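Local coordinates for HTH-type transcriptional repressor Rv2887 (Mycobacterium tuberculosis, PDB 5HSM), which represses transcription of a methyltransferase gene and several others by binding promoter DNA as a homodimer, and also binds salicylate and para-aminosalicylic acid, at residues Ala39-Glu44 against Ala136-Arg141; Ala47-Leu52 against Lys125-Val130; Leu71-Leu76 against Ala86-Leu91. One frame throughout, in Å; residues are numbered along the deposited sequence.

Contact 1: residues Ala39-Glu44 against Ala136-Arg141; sequences AVLRPE and ARVLAR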
loop_
_atom_site.group_PDB
_atom_site.type_symbol
_atom_site.label_atom_id
_atom_site.label_comp_id
_atom_site.label_asym_id
_atom_site.label_seq_id
_atom_site.Cartn_x
_atom_site.Cartn_y
_atom_site.Cartn_z
ATOM N N ALA A 39 -3.429 -3.244 8.162
ATOM C CA ALA A 39 -2.907 -2.505 9.307
ATOM C C ALA A 39 -2.721 -3.415 10.516
ATOM O O ALA A 39 -2.172 -2.997 11.543
ATOM C CB ALA A 39 -3.821 -1.344 9.654
ATOM N N VAL A 40 -3.209 -4.645 10.416
ATOM C CA VAL A 40 -2.829 -5.668 11.400
ATOM C C VAL A 40 -1.592 -6.449 10.943
ATOM O O VAL A 40 -0.665 -6.716 11.729
ATOM C CB VAL A 40 -4.004 -6.638 11.669
ATOM C CG1 VAL A 40 -3.530 -7.915 12.361
ATOM C CG2 VAL A 40 -5.084 -5.930 12.492
ATOM N N LEU A 41 -1.564 -6.797 9.658
ATOM C CA LEU A 41 -0.471 -7.591 9.103
ATOM C C LEU A 41 0.857 -6.849 9.109
ATOM O O LEU A 41 1.903 -7.450 9.377
ATOM C CB LEU A 41 -0.798 -8.034 7.668
ATOM C CG LEU A 41 0.166 -9.031 7.027
ATOM C CD1 LEU A 41 0.335 -10.268 7.908
ATOM C CD2 LEU A 41 -0.335 -9.438 5.651
ATOM N N ARG A 42 0.830 -5.554 8.810
ATOM C CA ARG A 42 2.080 -4.800 8.732
ATOM C C ARG A 42 2.800 -4.745 10.093
ATOM O O ARG A 42 4.007 -5.029 10.165
ATOM C CB ARG A 42 1.841 -3.383 8.198
ATOM C CG ARG A 42 3.107 -2.716 7.727
ATOM C CD ARG A 42 2.967 -1.203 7.659
ATOM N NE ARG A 42 4.272 -0.539 7.574
ATOM C CZ ARG A 42 5.239 -0.609 8.493
ATOM N NH1 ARG A 42 5.071 -1.300 9.616
ATOM N NH2 ARG A 42 6.383 0.035 8.294
ATOM N N PRO A 43 2.082 -4.399 11.175
ATOM C CA PRO A 43 2.766 -4.460 12.476
ATOM C C PRO A 43 3.182 -5.861 12.881
ATOM O O PRO A 43 4.181 -5.995 13.577
ATOM C CB PRO A 43 1.716 -3.936 13.461
ATOM C CG PRO A 43 0.765 -3.169 12.651
ATOM C CD PRO A 43 0.749 -3.775 11.296
ATOM N N GLU A 44 2.420 -6.883 12.503
ATOM C CA GLU A 44 2.803 -8.256 12.843
ATOM C C GLU A 44 4.147 -8.603 12.191
ATOM O O GLU A 44 5.050 -9.176 12.829
ATOM C CB GLU A 44 1.716 -9.250 12.407
ATOM C CG GLU A 44 1.960 -10.703 12.841
ATOM C CD GLU A 44 1.427 -11.017 14.226
ATOM O OE1 GLU A 44 0.657 -10.198 14.777
ATOM O OE2 GLU A 44 1.785 -12.084 14.771
ATOM N N ALA A 136 1.121 -16.632 8.871
ATOM C CA ALA A 136 0.339 -17.734 9.426
ATOM C C ALA A 136 -0.323 -17.361 10.752
ATOM O O ALA A 136 -1.444 -17.795 11.039
ATOM C CB ALA A 136 1.225 -18.977 9.614
ATOM N N ARG A 137 0.376 -16.584 11.576
ATOM C CA ARG A 137 -0.190 -16.169 12.858
ATOM C C ARG A 137 -1.440 -15.323 12.669
ATOM O O ARG A 137 -2.405 -15.452 13.434
ATOM C CB ARG A 137 0.828 -15.389 13.689
ATOM C CG ARG A 137 1.876 -16.279 14.348
ATOM C CD ARG A 137 2.611 -15.531 15.437
ATOM N NE ARG A 137 3.401 -14.401 14.943
ATOM C CZ ARG A 137 4.623 -14.513 14.432
ATOM N NH1 ARG A 137 5.192 -15.710 14.298
ATOM N NH2 ARG A 137 5.279 -13.431 14.049
ATOM N N VAL A 138 -1.425 -14.441 11.677
ATOM C CA VAL A 138 -2.650 -13.664 11.425
ATOM C C VAL A 138 -3.778 -14.536 10.868
ATOM O O VAL A 138 -4.923 -14.484 11.351
ATOM C CB VAL A 138 -2.391 -12.484 10.478
ATOM C CG1 VAL A 138 -3.701 -11.805 10.114
ATOM C CG2 VAL A 138 -1.449 -11.492 11.155
ATOM N N LEU A 139 -3.458 -15.363 9.875
ATOM C CA LEU A 139 -4.458 -16.287 9.335
ATOM C C LEU A 139 -5.093 -17.196 10.402
ATOM O O LEU A 139 -6.271 -17.519 10.320
ATOM C CB LEU A 139 -3.830 -17.153 8.252
ATOM C CG LEU A 139 -4.147 -16.828 6.802
ATOM C CD1 LEU A 139 -3.497 -17.888 5.943
ATOM C CD2 LEU A 139 -5.657 -16.772 6.560
ATOM N N ALA A 140 -4.316 -17.611 11.398
ATOM C CA ALA A 140 -4.806 -18.572 12.389
ATOM C C ALA A 140 -5.841 -17.987 13.361
ATOM O O ALA A 140 -6.354 -18.700 14.226
ATOM C CB ALA A 140 -3.640 -19.156 13.169
ATOM N N ARG A 141 -6.145 -16.701 13.215
ATOM C CA ARG A 141 -7.268 -16.087 13.924
ATOM C C ARG A 141 -8.577 -16.724 13.475
ATOM O O ARG A 141 -9.578 -16.675 14.177
ATOM C CB ARG A 141 -7.320 -14.581 13.673
ATOM C CG ARG A 141 -6.207 -13.771 14.321
ATOM C CD ARG A 141 -6.348 -12.302 13.926
ATOM N NE ARG A 141 -5.423 -11.452 14.670
ATOM C CZ ARG A 141 -5.550 -10.134 14.788
ATOM N NH1 ARG A 141 -6.575 -9.514 14.224
ATOM N NH2 ARG A 141 -4.666 -9.436 15.490
HETATM O O HOH W 1 4.705 -10.818 14.905
#

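Contact 2: residues Ala47-Leu52 against Lys125-Val130; sequences AALSPL and KRAEAV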
loop_
_atom_site.group_PDB
_atom_site.type_symbol
_atom_site.label_atom_id
_atom_site.label_comp_id
_atom_site.label_asym_id
_atom_site.label_seq_id
_atom_site.Cartn_x
_atom_site.Cartn_y
_atom_site.Cartn_z
ATOM N N ALA A 47 7.001 -6.490 13.749
ATOM C CA ALA A 47 7.351 -7.012 15.065
ATOM C C ALA A 47 8.157 -8.298 14.945
ATOM O O ALA A 47 9.053 -8.550 15.756
ATOM C CB ALA A 47 6.110 -7.254 15.901
ATOM N N ALA A 48 7.833 -9.112 13.942
ATOM C CA ALA A 48 8.580 -10.349 13.703
ATOM C C ALA A 48 10.003 -10.076 13.217
ATOM O O ALA A 48 10.945 -10.822 13.530
ATOM C CB ALA A 48 7.844 -11.219 12.699
ATOM N N LEU A 49 10.163 -9.010 12.445
ATOM C CA LEU A 49 11.484 -8.653 11.914
ATOM C C LEU A 49 12.373 -7.937 12.926
ATOM O O LEU A 49 13.602 -7.993 12.837
ATOM C CB LEU A 49 11.330 -7.772 10.695
ATOM C CG LEU A 49 10.765 -8.511 9.483
ATOM C CD1 LEU A 49 10.336 -7.494 8.462
ATOM C CD2 LEU A 49 11.822 -9.457 8.885
ATOM N N SER A 50 11.755 -7.252 13.878
ATOM C CA SER A 50 12.537 -6.452 14.822
ATOM C C SER A 50 13.676 -7.209 15.534
ATOM O O SER A 50 14.790 -6.704 15.579
ATOM C CB SER A 50 11.612 -5.815 15.859
ATOM O OG SER A 50 12.352 -4.918 16.668
ATOM N N PRO A 51 13.426 -8.422 16.064
ATOM C CA PRO A 51 14.539 -9.108 16.748
ATOM C C PRO A 51 15.714 -9.444 15.836
ATOM O O PRO A 51 16.807 -9.724 16.326
ATOM C CB PRO A 51 13.898 -10.399 17.256
ATOM C CG PRO A 51 12.430 -10.073 17.347
ATOM C CD PRO A 51 12.171 -9.190 16.174
ATOM N N LEU A 52 15.478 -9.426 14.527
ATOM C CA LEU A 52 16.519 -9.690 13.551
ATOM C C LEU A 52 17.238 -8.409 13.152
ATOM O O LEU A 52 18.108 -8.425 12.277
ATOM C CB LEU A 52 15.924 -10.349 12.306
ATOM C CG LEU A 52 15.672 -11.856 12.258
ATOM C CD1 LEU A 52 14.858 -12.348 13.430
ATOM C CD2 LEU A 52 14.954 -12.172 10.955
ATOM N N LYS A 125 17.284 -15.215 4.257
ATOM C CA LYS A 125 16.480 -16.429 4.364
ATOM C C LYS A 125 15.805 -16.559 5.738
ATOM O O LYS A 125 14.612 -16.904 5.809
ATOM C CB LYS A 125 17.312 -17.672 4.016
ATOM C CG LYS A 125 17.451 -17.846 2.491
ATOM C CD LYS A 125 16.341 -17.042 1.753
ATOM C CE LYS A 125 15.906 -17.597 0.388
ATOM N NZ LYS A 125 14.848 -18.650 0.450
ATOM N N ARG A 126 16.528 -16.246 6.818
ATOM C CA ARG A 126 15.914 -16.285 8.143
ATOM C C ARG A 126 14.709 -15.334 8.230
ATOM O O ARG A 126 13.658 -15.670 8.802
ATOM C CB ARG A 126 16.935 -15.931 9.226
ATOM C CG ARG A 126 17.012 -16.953 10.351
ATOM C CD ARG A 126 18.174 -17.929 10.160
ATOM N NE ARG A 126 19.480 -17.299 10.371
ATOM C CZ ARG A 126 20.650 -17.930 10.266
ATOM N NH1 ARG A 126 20.696 -19.219 9.952
ATOM N NH2 ARG A 126 21.780 -17.270 10.477
ATOM N N ALA A 127 14.871 -14.152 7.646
ATOM C CA ALA A 127 13.832 -13.126 7.678
ATOM C C ALA A 127 12.607 -13.556 6.877
ATOM O O ALA A 127 11.457 -13.348 7.301
ATOM C CB ALA A 127 14.380 -11.809 7.165
ATOM N N GLU A 128 12.832 -14.151 5.707
ATOM C CA GLU A 128 11.693 -14.629 4.932
ATOM C C GLU A 128 10.919 -15.644 5.773
ATOM O O GLU A 128 9.681 -15.620 5.812
ATOM C CB GLU A 128 12.136 -15.242 3.593
ATOM C CG GLU A 128 11.015 -15.947 2.830
ATOM C CD GLU A 128 9.920 -15.014 2.300
ATOM O OE1 GLU A 128 8.906 -15.551 1.802
ATOM O OE2 GLU A 128 10.057 -13.768 2.362
ATOM N N ALA A 129 11.650 -16.511 6.467
ATOM C CA ALA A 129 10.989 -17.484 7.331
ATOM C C ALA A 129 10.127 -16.834 8.430
ATOM O O ALA A 129 8.962 -17.234 8.638
ATOM C CB ALA A 129 12.031 -18.415 7.959
ATOM N N VAL A 130 10.668 -15.840 9.137
ATOM C CA VAL A 130 9.848 -15.227 10.198
ATOM C C VAL A 130 8.642 -14.460 9.617
ATOM O O VAL A 130 7.595 -14.374 10.257
ATOM C CB VAL A 130 10.662 -14.283 11.134
ATOM C CG1 VAL A 130 11.986 -14.946 11.564
ATOM C CG2 VAL A 130 10.889 -12.928 10.503
#

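Contact 3: residues Leu71-Leu76 against Ala86-Leu91; sequences LSSAEL and AMNTVL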
loop_
_atom_site.group_PDB
_atom_site.type_symbol
_atom_site.label_atom_id
_atom_site.label_comp_id
_atom_site.label_asym_id
_atom_site.label_seq_id
_atom_site.Cartn_x
_atom_site.Cartn_y
_atom_site.Cartn_z
ATOM N N LEU A 71 21.566 -5.265 -8.523
ATOM C CA LEU A 71 20.647 -4.159 -8.802
ATOM C C LEU A 71 21.150 -2.869 -8.193
ATOM O O LEU A 71 21.668 -2.869 -7.083
ATOM C CB LEU A 71 19.253 -4.452 -8.255
ATOM C CG LEU A 71 18.400 -5.472 -8.998
ATOM C CD1 LEU A 71 16.982 -5.444 -8.455
ATOM C CD2 LEU A 71 18.419 -5.195 -10.490
ATOM N N SER A 72 20.981 -1.762 -8.904
ATOM C CA SER A 72 21.366 -0.464 -8.362
ATOM C C SER A 72 20.305 0.070 -7.413
ATOM O O SER A 72 19.170 -0.407 -7.396
ATOM C CB SER A 72 21.606 0.545 -9.483
ATOM O OG SER A 72 20.395 0.854 -10.146
ATOM N N SER A 73 20.687 1.073 -6.629
ATOM C CA SER A 73 19.785 1.700 -5.684
ATOM C C SER A 73 18.546 2.241 -6.383
ATOM O O SER A 73 17.443 2.101 -5.882
ATOM C CB SER A 73 20.496 2.828 -4.939
ATOM O OG SER A 73 19.610 3.462 -4.035
ATOM N N ALA A 74 18.729 2.848 -7.553
ATOM C CA ALA A 74 17.603 3.423 -8.279
ATOM C C ALA A 74 16.643 2.321 -8.699
ATOM O O ALA A 74 15.421 2.454 -8.606
ATOM C CB ALA A 74 18.085 4.198 -9.497
ATOM N N GLU A 75 17.214 1.221 -9.165
ATOM C CA GLU A 75 16.408 0.083 -9.590
ATOM C C GLU A 75 15.557 -0.461 -8.454
ATOM O O GLU A 75 14.351 -0.730 -8.607
ATOM C CB GLU A 75 17.317 -1.023 -10.161
ATOM C CG GLU A 75 17.961 -0.561 -11.467
ATOM C CD GLU A 75 19.172 -1.336 -11.922
ATOM O OE1 GLU A 75 19.809 -0.854 -12.882
ATOM O OE2 GLU A 75 19.463 -2.413 -11.369
ATOM N N LEU A 76 16.218 -0.673 -7.324
ATOM C CA LEU A 76 15.571 -1.132 -6.109
ATOM C C LEU A 76 14.462 -0.178 -5.678
ATOM O O LEU A 76 13.379 -0.606 -5.282
ATOM C CB LEU A 76 16.610 -1.267 -4.988
ATOM C CG LEU A 76 17.652 -2.367 -5.175
ATOM C CD1 LEU A 76 18.849 -2.078 -4.284
ATOM C CD2 LEU A 76 17.035 -3.716 -4.829
ATOM N N ALA A 86 15.353 7.315 0.002
ATOM C CA ALA A 86 14.908 6.381 1.027
ATOM C C ALA A 86 15.588 5.024 0.841
ATOM O O ALA A 86 15.971 4.363 1.819
ATOM C CB ALA A 86 13.405 6.230 0.990
ATOM N N MET A 87 15.743 4.609 -0.413
ATOM C CA MET A 87 16.415 3.342 -0.677
ATOM C C MET A 87 17.888 3.443 -0.307
ATOM O O MET A 87 18.450 2.497 0.233
ATOM C CB MET A 87 16.265 2.920 -2.138
ATOM C CG MET A 87 16.843 1.540 -2.420
ATOM S SD MET A 87 16.135 0.290 -1.332
ATOM C CE MET A 87 14.449 0.240 -1.936
ATOM N N ASN A 88 18.513 4.581 -0.607
ATOM C CA ASN A 88 19.903 4.805 -0.218
ATOM C C ASN A 88 20.068 4.669 1.285
ATOM O O ASN A 88 21.026 4.056 1.756
ATOM C CB ASN A 88 20.393 6.183 -0.666
ATOM C CG ASN A 88 20.619 6.267 -2.164
ATOM O OD1 ASN A 88 20.874 5.262 -2.822
ATOM N ND2 ASN A 88 20.541 7.478 -2.708
ATOM N N THR A 89 19.132 5.246 2.035
ATOM C CA THR A 89 19.147 5.114 3.490
ATOM C C THR A 89 19.031 3.653 3.941
ATOM O O THR A 89 19.789 3.193 4.802
ATOM C CB THR A 89 18.014 5.927 4.126
ATOM O OG1 THR A 89 18.216 7.318 3.839
ATOM C CG2 THR A 89 17.981 5.717 5.638
ATOM N N VAL A 90 18.078 2.934 3.355
ATOM C CA VAL A 90 17.883 1.526 3.673
ATOM C C VAL A 90 19.162 0.732 3.409
ATOM O O VAL A 90 19.605 -0.078 4.236
ATOM C CB VAL A 90 16.709 0.933 2.854
ATOM C CG1 VAL A 90 16.727 -0.572 2.922
ATOM C CG2 VAL A 90 15.379 1.477 3.369
ATOM N N LEU A 91 19.763 0.985 2.251
ATOM C CA LEU A 91 21.000 0.341 1.868
ATOM C C LEU A 91 22.149 0.670 2.822
ATOM O O LEU A 91 22.962 -0.188 3.130
ATOM C CB LEU A 91 21.379 0.745 0.444
ATOM C CG LEU A 91 20.591 0.034 -0.655
ATOM C CD1 LEU A 91 20.917 0.665 -1.993
ATOM C CD2 LEU A 91 20.946 -1.448 -0.662
#

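Contact 1: residues Ala39-Glu44 against Ala136-Arg141
Glu-44 and Arg-137 supply the charged part of this contact between helix 29-49 and the end of helix 118-139 with the turn that follows. The salt bridge is a single bond from Arg-137 NE to Glu-44 OE2, 2.8 Å long and fairly straight, with an N-H...O angle of 161°. The oxygen sits at the edge of the guanidinium, close to its plane, and is met nearly along its own C-O axis, although the carboxylate and guanidinium planes are turned 44° apart. The arginine bends at chi3 (-64°), which brings its NE round to the acid. Water 1 adds a second link: it donates to Glu-44 O and accepts from Arg-137 NH2 at 2.8 Å, so the same arginine is tied to both side chain and backbone of Glu-44.

The apolar part centres on one methyl. Val-138 CG2 meets Leu-41 CD1 at 3.9 Å, the two side chains crossing at about a right angle, and also lies against Glu-44 CG at 3.9 Å. Beyond it, Val-40 CG1 rests over one face of the Arg-141 guanidinium, 3.7 Å from NH2.

Leu-30 of the second subunit packs on Val-138, and Lys-156 of that subunit donates to Arg-141 O. Helix 29-49 meeting the end of helix 118-139 beside a partner chain fits the helical dimerisation region of MarR-family regulators.

Contact 2: residues Ala47-Leu52 against Lys125-Val130
Leu-49 and Leu-52 pack on Ala-127 and Val-130 where the end of helix 29-49 meets the middle of helix 118-139, part of the helical scaffold of the MarR fold. With an alanine on one side, the CA atoms of Ala-48 and Val-130 come within 6.1 Å. No hydrogen bond crosses, so the contact is apolar packing.

The buried side is built around Leu-49, whose CD2 touches Ala-127 CB and Val-130 CG2, each at 3.9 Å. Phe-59 of helix 56-67 packs on both Leu-49 and Ala-127, so a third helix covers this side. Val-130 has chi1 -46°, which places CG2 between its backbone N and carbonyl carbon and presents that methyl to the other helix.

Leu-52, in the 3-10 turn that follows the helix, is only partly buried and marks the solvent-side margin. It reaches across with one branch, CD2, which lies 4.1 Å from Val-130 CG1 and packs closely even here. The loose element is Arg-126, which sets out toward the opposite segment, but its poorly ordered end leads away. Two close approaches involve the main chain: Leu-52 CD2 comes within 3.6 Å of Ala-127 CA, and Val-130 CG2 lies 3.7 Å from Ala-48 O.

Contact 3: residues Leu71-Leu76 against Ala86-Leu91
Asn-88 brings a flat amide to Ser-73, which approaches the oxygen end from above the carbonyl plane. Helices 73-79 and 84-96 form the helix-turn-helix of the winged domain, the DNA-binding unit of MarR proteins, and this contact joins its two helices. Ser-73 OG donates to Asn-88 OD1, modelled at 2.5 Å, shorter than such bonds usually are, so the exact length is doubtful. The donor stands 42° out of the carbonyl plane with a C=O...donor angle of 138°; it therefore does not lie on a lone pair. The serine holds OG anti to its backbone N (chi1 179°), which extends the hydroxyl toward the second helix.

Beneath the polar link the packing is apolar. Leu-91 CD1 lies 3.7 Å from Ser-73 CB and also meets Leu-76 CD1, the two leucines crossing at a slant. Cys-61 of helix 56-67 packs on Met-87 and Leu-91, while Met-64 of that helix covers Leu-76.

The start of helix 73-79 is fixed by a capping box: Ser-72 N donates to Glu-75 OE2 at 3.0 Å, from above the carboxylate plane, and Glu-75 N returns a weak bond to Ser-72 OG. Across the contact, Met-87 CG lies 3.8 Å from Leu-76 CB; bends at chi2 and chi3 then fold the thioether back, leaving CE 3.6 Å from Leu-76 O.

Contacts 1 and 2 are successive meetings of the same two helices, 29-49 and 118-139, with centres 14 Å apart; they touch where Arg-137 NH2 lies 3.6 Å from Ala-48 CB. Contact 3 belongs to the DNA-binding region, its centre 20 Å from that of contact 2 and 28 Å from that of contact 1, with no direct touch. Helix 56-67 bridges the gap, since it packs on both contact 2 and contact 3. Contact 1 borders the salicylate-binding residue Asp-135, whose side chain is about 4 Å from that of Leu-41, whereas the side chain of Arg-63, which also binds salicylate, is about 7 Å from that of Ala-127 and 9 Å from that of Leu-76, beyond direct contact.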